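Local coordinates for protein endonuclease PI-MtuI (Mycobacterium tuberculosis, PDB 2IMZ) that is the splicing domain of the RecA intein, which probably excises itself from its host protein and joins the flanking exteins, at residues K27-V32 and R43-W48; Q95-D100 and R133-R138. The protein carries 1 engineered substitution. All blocks are in the same frame, centred on the assembly; numbering follows the deposited sequence.

Contact 1 (K27-V32 and R43-W48)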
ATOM      1  N   LYS A  27     -15.964  -4.379   8.480  1.00 14.97           N
ATOM      2  CA  LYS A  27     -16.105  -5.830   8.448  1.00 16.35           C
ATOM      3  C   LYS A  27     -14.763  -6.526   8.269  1.00 16.62           C
ATOM      4  O   LYS A  27     -14.043  -6.262   7.306  1.00 15.21           O
ATOM      5  CB  LYS A  27     -17.041  -6.242   7.307  1.00 17.49           C
ATOM      6  CG  LYS A  27     -18.393  -5.551   7.329  1.00 22.47           C
ATOM      7  CD  LYS A  27     -19.290  -6.071   6.217  1.00 22.63           C
ATOM      8  CE  LYS A  27     -20.636  -5.364   6.215  1.00 25.42           C
ATOM      9  NZ  LYS A  27     -21.568  -5.929   5.192  1.00 25.64           N
ATOM     10  N   PRO A  28     -14.409  -7.425   9.200  1.00 16.33           N
ATOM     11  CA  PRO A  28     -13.151  -8.174   9.156  1.00 17.11           C
ATOM     12  C   PRO A  28     -13.261  -9.371   8.213  1.00 16.62           C
ATOM     13  O   PRO A  28     -13.035 -10.514   8.612  1.00 17.89           O
ATOM     14  CB  PRO A  28     -12.968  -8.602  10.603  1.00 18.29           C
ATOM     15  CG  PRO A  28     -14.373  -8.903  11.009  1.00 17.02           C
ATOM     16  CD  PRO A  28     -15.140  -7.716  10.447  1.00 18.47           C
ATOM     17  N   ILE A  29     -13.630  -9.103   6.965  1.00 15.83           N
ATOM     18  CA  ILE A  29     -13.760 -10.164   5.975  1.00 14.87           C
ATOM     19  C   ILE A  29     -12.377 -10.677   5.605  1.00 13.99           C
ATOM     20  O   ILE A  29     -11.366 -10.068   5.957  1.00 15.17           O
ATOM     21  CB  ILE A  29     -14.417  -9.652   4.668  1.00 14.28           C
ATOM     22  CG1 ILE A  29     -13.498  -8.632   3.985  1.00 13.23           C
ATOM     23  CG2 ILE A  29     -15.781  -9.043   4.964  1.00 16.24           C
ATOM     24  CD1 ILE A  29     -13.908  -8.296   2.556  1.00 12.33           C
ATOM     25  N   HIS A  30     -12.339 -11.817   4.926  1.00 12.10           N
ATOM     26  CA  HIS A  30     -11.082 -12.363   4.437  1.00 12.44           C
ATOM     27  C   HIS A  30     -11.060 -12.027   2.955  1.00 11.49           C
ATOM     28  O   HIS A  30     -12.113 -11.820   2.345  1.00 12.29           O
ATOM     29  CB  HIS A  30     -11.014 -13.883   4.602  1.00 14.90           C
ATOM     30  CG  HIS A  30     -10.629 -14.321   5.978  1.00 16.82           C
ATOM     31  ND1 HIS A  30     -11.541 -14.439   7.006  1.00 19.33           N
ATOM     32  CD2 HIS A  30      -9.423 -14.635   6.506  1.00 17.98           C
ATOM     33  CE1 HIS A  30     -10.910 -14.804   8.108  1.00 18.95           C
ATOM     34  NE2 HIS A  30      -9.625 -14.930   7.833  1.00 17.61           N
ATOM     35  N   VAL A  31      -9.865 -11.953   2.385  1.00 11.02           N
ATOM     36  CA  VAL A  31      -9.721 -11.658   0.965  1.00 10.55           C
ATOM     37  C   VAL A  31      -8.726 -12.637   0.380  1.00 11.66           C
ATOM     38  O   VAL A  31      -8.060 -13.372   1.110  1.00 13.01           O
ATOM     39  CB  VAL A  31      -9.157 -10.235   0.719  1.00 11.70           C
ATOM     40  CG1 VAL A  31     -10.049  -9.197   1.358  1.00 12.60           C
ATOM     41  CG2 VAL A  31      -7.729 -10.138   1.259  1.00 12.41           C
ATOM     42  N   VAL A  32      -8.646 -12.661  -0.944  1.00 11.20           N
ATOM     43  CA  VAL A  32      -7.668 -13.497  -1.620  1.00 11.36           C
ATOM     44  C   VAL A  32      -6.450 -12.584  -1.707  1.00 11.98           C
ATOM     45  O   VAL A  32      -6.509 -11.525  -2.336  1.00 11.95           O
ATOM     46  CB  VAL A  32      -8.102 -13.866  -3.052  1.00 10.65           C
ATOM     47  CG1 VAL A  32      -6.969 -14.621  -3.751  1.00 12.66           C
ATOM     48  CG2 VAL A  32      -9.362 -14.711  -3.018  1.00 11.53           C
ATOM     49  N   ARG A  43      -6.465 -13.974   3.777  1.00 14.30           N
ATOM     50  CA  ARG A  43      -5.953 -13.083   4.808  1.00 15.78           C
ATOM     51  C   ARG A  43      -7.057 -12.116   5.220  1.00 14.87           C
ATOM     52  O   ARG A  43      -7.848 -11.667   4.391  1.00 14.90           O
ATOM     53  CB  ARG A  43      -4.721 -12.325   4.294  1.00 15.36           C
ATOM     54  CG  ARG A  43      -3.452 -13.181   4.203  1.00 16.09           C
ATOM     55  CD  ARG A  43      -2.960 -13.590   5.596  1.00 17.41           C
ATOM     56  NE  ARG A  43      -1.709 -14.347   5.570  1.00 18.04           N
ATOM     57  CZ  ARG A  43      -1.616 -15.653   5.322  1.00 19.15           C
ATOM     58  NH1 ARG A  43      -2.704 -16.370   5.075  1.00 18.41           N
ATOM     59  NH2 ARG A  43      -0.428 -16.247   5.337  1.00 19.09           N
ATOM     60  N   PRO A  44      -7.129 -11.790   6.517  1.00 14.76           N
ATOM     61  CA  PRO A  44      -8.147 -10.880   7.040  1.00 14.65           C
ATOM     62  C   PRO A  44      -7.868  -9.390   6.869  1.00 14.58           C
ATOM     63  O   PRO A  44      -6.715  -8.952   6.882  1.00 13.24           O
ATOM     64  CB  PRO A  44      -8.219 -11.274   8.511  1.00 17.01           C
ATOM     65  CG  PRO A  44      -6.793 -11.567   8.824  1.00 17.38           C
ATOM     66  CD  PRO A  44      -6.346 -12.385   7.619  1.00 16.68           C
ATOM     67  N   VAL A  45      -8.938  -8.622   6.696  1.00 13.41           N
ATOM     68  CA  VAL A  45      -8.838  -7.175   6.575  1.00 13.83           C
ATOM     69  C   VAL A  45      -8.678  -6.688   8.013  1.00 15.85           C
ATOM     70  O   VAL A  45      -9.427  -7.115   8.895  1.00 16.52           O
ATOM     71  CB  VAL A  45     -10.121  -6.579   5.964  1.00 11.97           C
ATOM     72  CG1 VAL A  45     -10.074  -5.054   6.008  1.00 11.62           C
ATOM     73  CG2 VAL A  45     -10.267  -7.059   4.520  1.00 13.42           C
ATOM     74  N   VAL A  46      -7.703  -5.814   8.246  1.00 16.39           N
ATOM     75  CA  VAL A  46      -7.439  -5.303   9.588  1.00 16.62           C
ATOM     76  C   VAL A  46      -7.610  -3.793   9.743  1.00 17.26           C
ATOM     77  O   VAL A  46      -7.637  -3.281  10.864  1.00 18.37           O
ATOM     78  CB  VAL A  46      -6.024  -5.708  10.052  1.00 16.58           C
ATOM     79  CG1 VAL A  46      -5.958  -7.221  10.217  1.00 17.15           C
ATOM     80  CG2 VAL A  46      -4.984  -5.247   9.043  1.00 15.59           C
ATOM     81  N   SER A  47      -7.725  -3.086   8.623  1.00 16.29           N
ATOM     82  CA  SER A  47      -7.918  -1.635   8.639  1.00 17.70           C
ATOM     83  C   SER A  47      -8.873  -1.242   7.522  1.00 16.89           C
ATOM     84  O   SER A  47      -8.905  -1.887   6.470  1.00 16.07           O
ATOM     85  CB  SER A  47      -6.589  -0.899   8.450  1.00 21.20           C
ATOM     86  OG  SER A  47      -5.676  -1.200   9.486  1.00 23.67           O
ATOM     87  N   TRP A  48      -9.634  -0.175   7.753  1.00 16.04           N
ATOM     88  CA  TRP A  48     -10.628   0.310   6.796  1.00 15.12           C
ATOM     89  C   TRP A  48     -10.466   1.810   6.570  1.00 16.04           C
ATOM     90  O   TRP A  48     -10.355   2.577   7.529  1.00 15.61           O
ATOM     91  CB  TRP A  48     -12.033   0.034   7.342  1.00 13.89           C
ATOM     92  CG  TRP A  48     -12.262  -1.400   7.687  1.00 14.38           C
ATOM     93  CD1 TRP A  48     -12.804  -2.361   6.885  1.00 11.77           C
ATOM     94  CD2 TRP A  48     -11.890  -2.056   8.905  1.00 14.75           C
ATOM     95  NE1 TRP A  48     -12.791  -3.575   7.524  1.00 12.38           N
ATOM     96  CE2 TRP A  48     -12.234  -3.418   8.766  1.00 14.64           C
ATOM     97  CE3 TRP A  48     -11.295  -1.624  10.100  1.00 17.19           C
ATOM     98  CZ2 TRP A  48     -12.005  -4.358   9.779  1.00 17.33           C
ATOM     99  CZ3 TRP A  48     -11.065  -2.559  11.108  1.00 16.49           C
ATOM    100  CH2 TRP A  48     -11.421  -3.912  10.939  1.00 17.88           C
TER
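Strands 30-34 and 40-52 form an antiparallel beta hairpin of the intein (Hint-type) splicing domain, and His-30 with Pro-44 and Val-31 with Arg-43 are its pairs here. Val-31 and Arg-43 make a hydrogen-bonded pair: N of Val-31 gives to O of Arg-43 at 2.9 Å, and N of Arg-43 returns the bond to O of Val-31. His-30 and Pro-44 are a non-hydrogen-bonded pair. One step further on, N of Val-45 meets O of Ile-29 at 2.9 Å. Before His-30 the chain is no longer strand: Pro-28 centres an inverse gamma turn. On the other segment, Val-46 and Ser-47 form a classic bulge opposite Glu-152 of strand 134-153.

Apolar contacts centre on one methyl. CG2 of Val-45 lies 3.6 Å from CG1 of Ile-29 and 3.8 Å from CG1 of Val-31. The Ile-29 and Val-45 side chains run side by side, whereas Val-31 crosses Val-45 at about a right angle. Ile-8 of strand 7-9 also packs on Ile-29 and Val-31.

A CH-pi contact joins the paired residues His-30 and Pro-44. CB of Pro-44 sits over one imidazole face, 4.3 Å from the ring centroid and displaced toward the rim. The charged end of Arg-43 turns elsewhere, to a salt bridge with Glu-155.

The indole meets the turn at Pro-28. With CG anti to its carbonyl carbon (chi1 -55°), Trp-48 reaches back toward it, and CZ2 comes near the Pro-28 ring. Its NE1 donates to O of Lys-27 at 3.0 Å; that oxygen lies close to the indole plane, but the donor stands above the carbonyl plane, 61° out of it.

Contact 2 (Q95-D100 and R133-R138)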
ATOM      1  N   GLN A  95      -5.132 -12.277 -12.335  1.00 14.59           N
ATOM      2  CA  GLN A  95      -6.520 -12.649 -12.051  1.00 14.95           C
ATOM      3  C   GLN A  95      -6.558 -14.091 -11.559  1.00 17.16           C
ATOM      4  O   GLN A  95      -6.507 -15.032 -12.355  1.00 17.77           O
ATOM      5  CB  GLN A  95      -7.382 -12.519 -13.312  1.00 18.03           C
ATOM      6  CG  GLN A  95      -8.819 -13.017 -13.127  1.00 21.24           C
ATOM      7  CD  GLN A  95      -9.612 -13.035 -14.421  1.00 25.30           C
ATOM      8  OE1 GLN A  95     -10.287 -12.063 -14.768  1.00 25.51           O
ATOM      9  NE2 GLN A  95      -9.525 -14.143 -15.151  1.00 25.16           N
ATOM     10  N   PRO A  96      -6.632 -14.285 -10.237  1.00 17.14           N
ATOM     11  CA  PRO A  96      -6.674 -15.628  -9.651  1.00 17.65           C
ATOM     12  C   PRO A  96      -7.890 -16.432 -10.101  1.00 18.16           C
ATOM     13  O   PRO A  96      -9.001 -15.909 -10.162  1.00 18.55           O
ATOM     14  CB  PRO A  96      -6.690 -15.343  -8.152  1.00 17.85           C
ATOM     15  CG  PRO A  96      -5.891 -14.077  -8.052  1.00 17.05           C
ATOM     16  CD  PRO A  96      -6.454 -13.265  -9.188  1.00 18.66           C
ATOM     17  N   ARG A  97      -7.677 -17.703 -10.422  1.00 17.11           N
ATOM     18  CA  ARG A  97      -8.769 -18.565 -10.853  1.00 18.44           C
ATOM     19  C   ARG A  97      -8.594 -19.961 -10.277  1.00 17.65           C
ATOM     20  O   ARG A  97      -7.471 -20.443 -10.143  1.00 16.79           O
ATOM     21  CB  ARG A  97      -8.804 -18.697 -12.378  1.00 23.00           C
ATOM     22  CG  ARG A  97      -8.763 -17.407 -13.173  1.00 27.17           C
ATOM     23  CD  ARG A  97      -8.697 -17.757 -14.651  1.00 31.43           C
ATOM     24  NE  ARG A  97      -8.177 -16.671 -15.475  1.00 35.62           N
ATOM     25  CZ  ARG A  97      -7.749 -16.833 -16.722  1.00 38.17           C
ATOM     26  NH1 ARG A  97      -7.781 -18.037 -17.279  1.00 40.07           N
ATOM     27  NH2 ARG A  97      -7.285 -15.800 -17.412  1.00 39.41           N
ATOM     28  N   ARG A  98      -9.708 -20.604  -9.944  1.00 16.88           N
ATOM     29  CA  ARG A  98      -9.680 -21.963  -9.424  1.00 18.60           C
ATOM     30  C   ARG A  98      -9.708 -22.922 -10.611  1.00 18.08           C
ATOM     31  O   ARG A  98     -10.217 -22.584 -11.675  1.00 16.91           O
ATOM     32  CB  ARG A  98     -10.899 -22.233  -8.537  1.00 21.25           C
ATOM     33  CG  ARG A  98     -10.869 -21.537  -7.194  1.00 24.78           C
ATOM     34  CD  ARG A  98     -12.149 -21.801  -6.412  1.00 29.41           C
ATOM     35  NE  ARG A  98     -12.426 -23.226  -6.261  1.00 34.76           N
ATOM     36  CZ  ARG A  98     -11.635 -24.077  -5.617  1.00 35.37           C
ATOM     37  NH1 ARG A  98     -10.515 -23.644  -5.061  1.00 37.99           N
ATOM     38  NH2 ARG A  98     -11.964 -25.360  -5.527  1.00 36.30           N
ATOM     39  N   PHE A  99      -9.148 -24.110 -10.420  1.00 17.23           N
ATOM     40  CA  PHE A  99      -9.116 -25.142 -11.455  1.00 18.55           C
ATOM     41  C   PHE A  99     -10.515 -25.362 -12.041  1.00 18.22           C
ATOM     42  O   PHE A  99     -11.467 -25.587 -11.299  1.00 19.14           O
ATOM     43  CB  PHE A  99      -8.604 -26.444 -10.833  1.00 18.04           C
ATOM     44  CG  PHE A  99      -8.617 -27.614 -11.768  1.00 17.83           C
ATOM     45  CD1 PHE A  99      -7.790 -27.637 -12.881  1.00 17.38           C
ATOM     46  CD2 PHE A  99      -9.455 -28.698 -11.528  1.00 18.24           C
ATOM     47  CE1 PHE A  99      -7.792 -28.724 -13.750  1.00 20.16           C
ATOM     48  CE2 PHE A  99      -9.466 -29.788 -12.388  1.00 17.91           C
ATOM     49  CZ  PHE A  99      -8.633 -29.800 -13.500  1.00 18.97           C
ATOM     50  N   ASP A 100     -10.643 -25.300 -13.366  1.00 19.01           N
ATOM     51  CA  ASP A 100     -11.947 -25.505 -13.993  1.00 21.45           C
ATOM     52  C   ASP A 100     -11.987 -26.703 -14.939  1.00 23.36           C
ATOM     53  O   ASP A 100     -13.030 -27.015 -15.515  1.00 23.72           O
ATOM     54  CB  ASP A 100     -12.411 -24.239 -14.733  1.00 21.49           C
ATOM     55  CG  ASP A 100     -11.471 -23.824 -15.852  1.00 23.85           C
ATOM     56  OD1 ASP A 100     -10.574 -24.610 -16.221  1.00 22.22           O
ATOM     57  OD2 ASP A 100     -11.643 -22.702 -16.377  1.00 24.00           O
ATOM     58  N   ARG A 133      -3.350 -16.472 -12.275  1.00 18.89           N
ATOM     59  CA  ARG A 133      -3.412 -16.520 -13.732  1.00 19.97           C
ATOM     60  C   ARG A 133      -3.421 -15.077 -14.214  1.00 19.80           C
ATOM     61  O   ARG A 133      -3.498 -14.152 -13.409  1.00 17.71           O
ATOM     62  CB  ARG A 133      -4.694 -17.220 -14.193  1.00 21.07           C
ATOM     63  CG  ARG A 133      -4.902 -18.613 -13.604  1.00 24.36           C
ATOM     64  CD  ARG A 133      -3.835 -19.582 -14.081  1.00 27.21           C
ATOM     65  NE  ARG A 133      -3.869 -19.763 -15.529  1.00 29.95           N
ATOM     66  CZ  ARG A 133      -4.851 -20.371 -16.189  1.00 32.09           C
ATOM     67  NH1 ARG A 133      -5.892 -20.865 -15.533  1.00 35.68           N
ATOM     68  NH2 ARG A 133      -4.791 -20.486 -17.509  1.00 34.21           N
ATOM     69  N   TYR A 134      -3.350 -14.884 -15.525  1.00 19.51           N
ATOM     70  CA  TYR A 134      -3.351 -13.541 -16.075  1.00 21.61           C
ATOM     71  C   TYR A 134      -4.464 -13.367 -17.093  1.00 21.48           C
ATOM     72  O   TYR A 134      -4.782 -14.288 -17.849  1.00 23.46           O
ATOM     73  CB  TYR A 134      -1.989 -13.239 -16.704  1.00 23.58           C
ATOM     74  CG  TYR A 134      -0.888 -13.106 -15.676  1.00 25.11           C
ATOM     75  CD1 TYR A 134      -0.708 -11.915 -14.970  1.00 25.87           C
ATOM     76  CD2 TYR A 134      -0.061 -14.184 -15.366  1.00 26.38           C
ATOM     77  CE1 TYR A 134       0.262 -11.801 -13.980  1.00 26.90           C
ATOM     78  CE2 TYR A 134       0.915 -14.081 -14.376  1.00 27.55           C
ATOM     79  CZ  TYR A 134       1.070 -12.888 -13.687  1.00 28.30           C
ATOM     80  OH  TYR A 134       2.028 -12.783 -12.702  1.00 30.53           O
ATOM     81  N   SER A 135      -5.071 -12.187 -17.088  1.00 19.74           N
ATOM     82  CA  SER A 135      -6.151 -11.871 -18.013  1.00 17.69           C
ATOM     83  C   SER A 135      -5.902 -10.502 -18.613  1.00 16.80           C
ATOM     84  O   SER A 135      -5.334  -9.628 -17.961  1.00 15.37           O
ATOM     85  CB  SER A 135      -7.496 -11.886 -17.287  1.00 20.23           C
ATOM     86  OG  SER A 135      -7.827 -13.201 -16.880  1.00 22.20           O
ATOM     87  N   VAL A 136      -6.329 -10.314 -19.858  1.00 14.90           N
ATOM     88  CA  VAL A 136      -6.126  -9.048 -20.538  1.00 15.47           C
ATOM     89  C   VAL A 136      -7.202  -8.011 -20.260  1.00 14.88           C
ATOM     90  O   VAL A 136      -8.341  -8.342 -19.919  1.00 14.95           O
ATOM     91  CB  VAL A 136      -6.039  -9.244 -22.072  1.00 16.16           C
ATOM     92  CG1 VAL A 136      -4.871 -10.150 -22.410  1.00 19.28           C
ATOM     93  CG2 VAL A 136      -7.343  -9.831 -22.605  1.00 16.91           C
ATOM     94  N   ILE A 137      -6.814  -6.748 -20.395  1.00 14.86           N
ATOM     95  CA  ILE A 137      -7.721  -5.624 -20.221  1.00 14.19           C
ATOM     96  C   ILE A 137      -8.444  -5.476 -21.559  1.00 16.35           C
ATOM     97  O   ILE A 137      -7.804  -5.343 -22.607  1.00 15.38           O
ATOM     98  CB  ILE A 137      -6.946  -4.329 -19.906  1.00 14.21           C
ATOM     99  CG1 ILE A 137      -6.315  -4.433 -18.513  1.00 13.06           C
ATOM    100  CG2 ILE A 137      -7.874  -3.128 -19.979  1.00 11.34           C
ATOM    101  CD1 ILE A 137      -5.342  -3.317 -18.195  1.00 18.31           C
ATOM    102  N   ARG A 138      -9.772  -5.511 -21.525  1.00 14.84           N
ATOM    103  CA  ARG A 138     -10.563  -5.407 -22.748  1.00 16.56           C
ATOM    104  C   ARG A 138     -10.887  -3.963 -23.111  1.00 16.37           C
ATOM    105  O   ARG A 138     -11.085  -3.641 -24.285  1.00 17.54           O
ATOM    106  CB  ARG A 138     -11.881  -6.182 -22.594  1.00 17.25           C
ATOM    107  CG  ARG A 138     -11.734  -7.604 -22.060  1.00 22.11           C
ATOM    108  CD  ARG A 138     -11.851  -8.690 -23.127  1.00 27.71           C
ATOM    109  NE  ARG A 138     -10.757  -8.669 -24.083  1.00 27.19           N
ATOM    110  CZ  ARG A 138     -10.334  -9.729 -24.770  1.00 28.06           C
ATOM    111  NH1 ARG A 138     -10.908 -10.916 -24.612  1.00 27.31           N
ATOM    112  NH2 ARG A 138      -9.327  -9.602 -25.619  1.00 23.71           N
TER
HETATM  113  O   HOH W   1      -6.659 -21.907 -12.536  1.00 29.11           O
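The backbones of Gln-95 and Arg-133 meet through one short, almost straight bond, from N of Gln-95 to O of Arg-133 at 2.7 Å, and one weak return bond from N of Arg-133 to O of Gln-95. This pairing carries the contact between strands 92-94 and 134-153 into the loop that follows strand 92-94. Next to it, Ser-135 bonds to Val-93 through the backbone, and Arg-97 to Glu-131.

The side chain of Arg-97 reaches across to Ser-135. It is extended from CG to NE and runs beside Arg-133 and Tyr-134. Its NH2 donates to OG of Ser-135 at 2.7 Å, with the hydroxyl oxygen near the guanidinium edge, 17° out of its plane. The Gln-95 side chain packs beside the same serine, with CB of Gln-95 3.7 Å from OG of Ser-135. Ile-61 of strand 54-61 packs on both Gln-95 and Ser-135.

Arg-133 comes in over Arg-97. Its CB rests on one face of the Arg-97 guanidinium, 3.8 Å from NE. Bends at chi2 and chi3 fold the rest of the chain back. As a result NH1 of Arg-97 lies over one face of the Arg-133 guanidinium, toward its rim. The two planes are 51° apart, so this is not a parallel stack. NH1 of Arg-97 and NH1 of Arg-133 are 3.8 Å apart. A water links the segments, donating to O of Arg-97 at 2.9 Å and accepting from NH1 of Arg-133.

Two like charges therefore lie close together at the protein surface. Their mutual repulsion is probably eased by solvent, while the serine hydroxyl and the bridging water take up N-H groups of the pair.

How the contacts relate
Contact 1 comes first along the chain and closes before contact 2 opens. Their centres are 22 Å apart; the nearest atoms are about 4 Å apart, yet the two do not touch. Both reach the same antiparallel sheet. Contact 1 joins strands 30-34 and 40-52, and contact 2 sets the loop after strand 92-94 beside residues 133-135. Strand 134-153 pairs with strand 40-52, so this long strand links the two regions. Contact 1 is partly buried, with the side chain of Val-45 about 10 Å from a bound zinc ion, whereas contact 2 is at the surface. Within one splicing domain, contact 1 closes an early hairpin and contact 2 joins later segments.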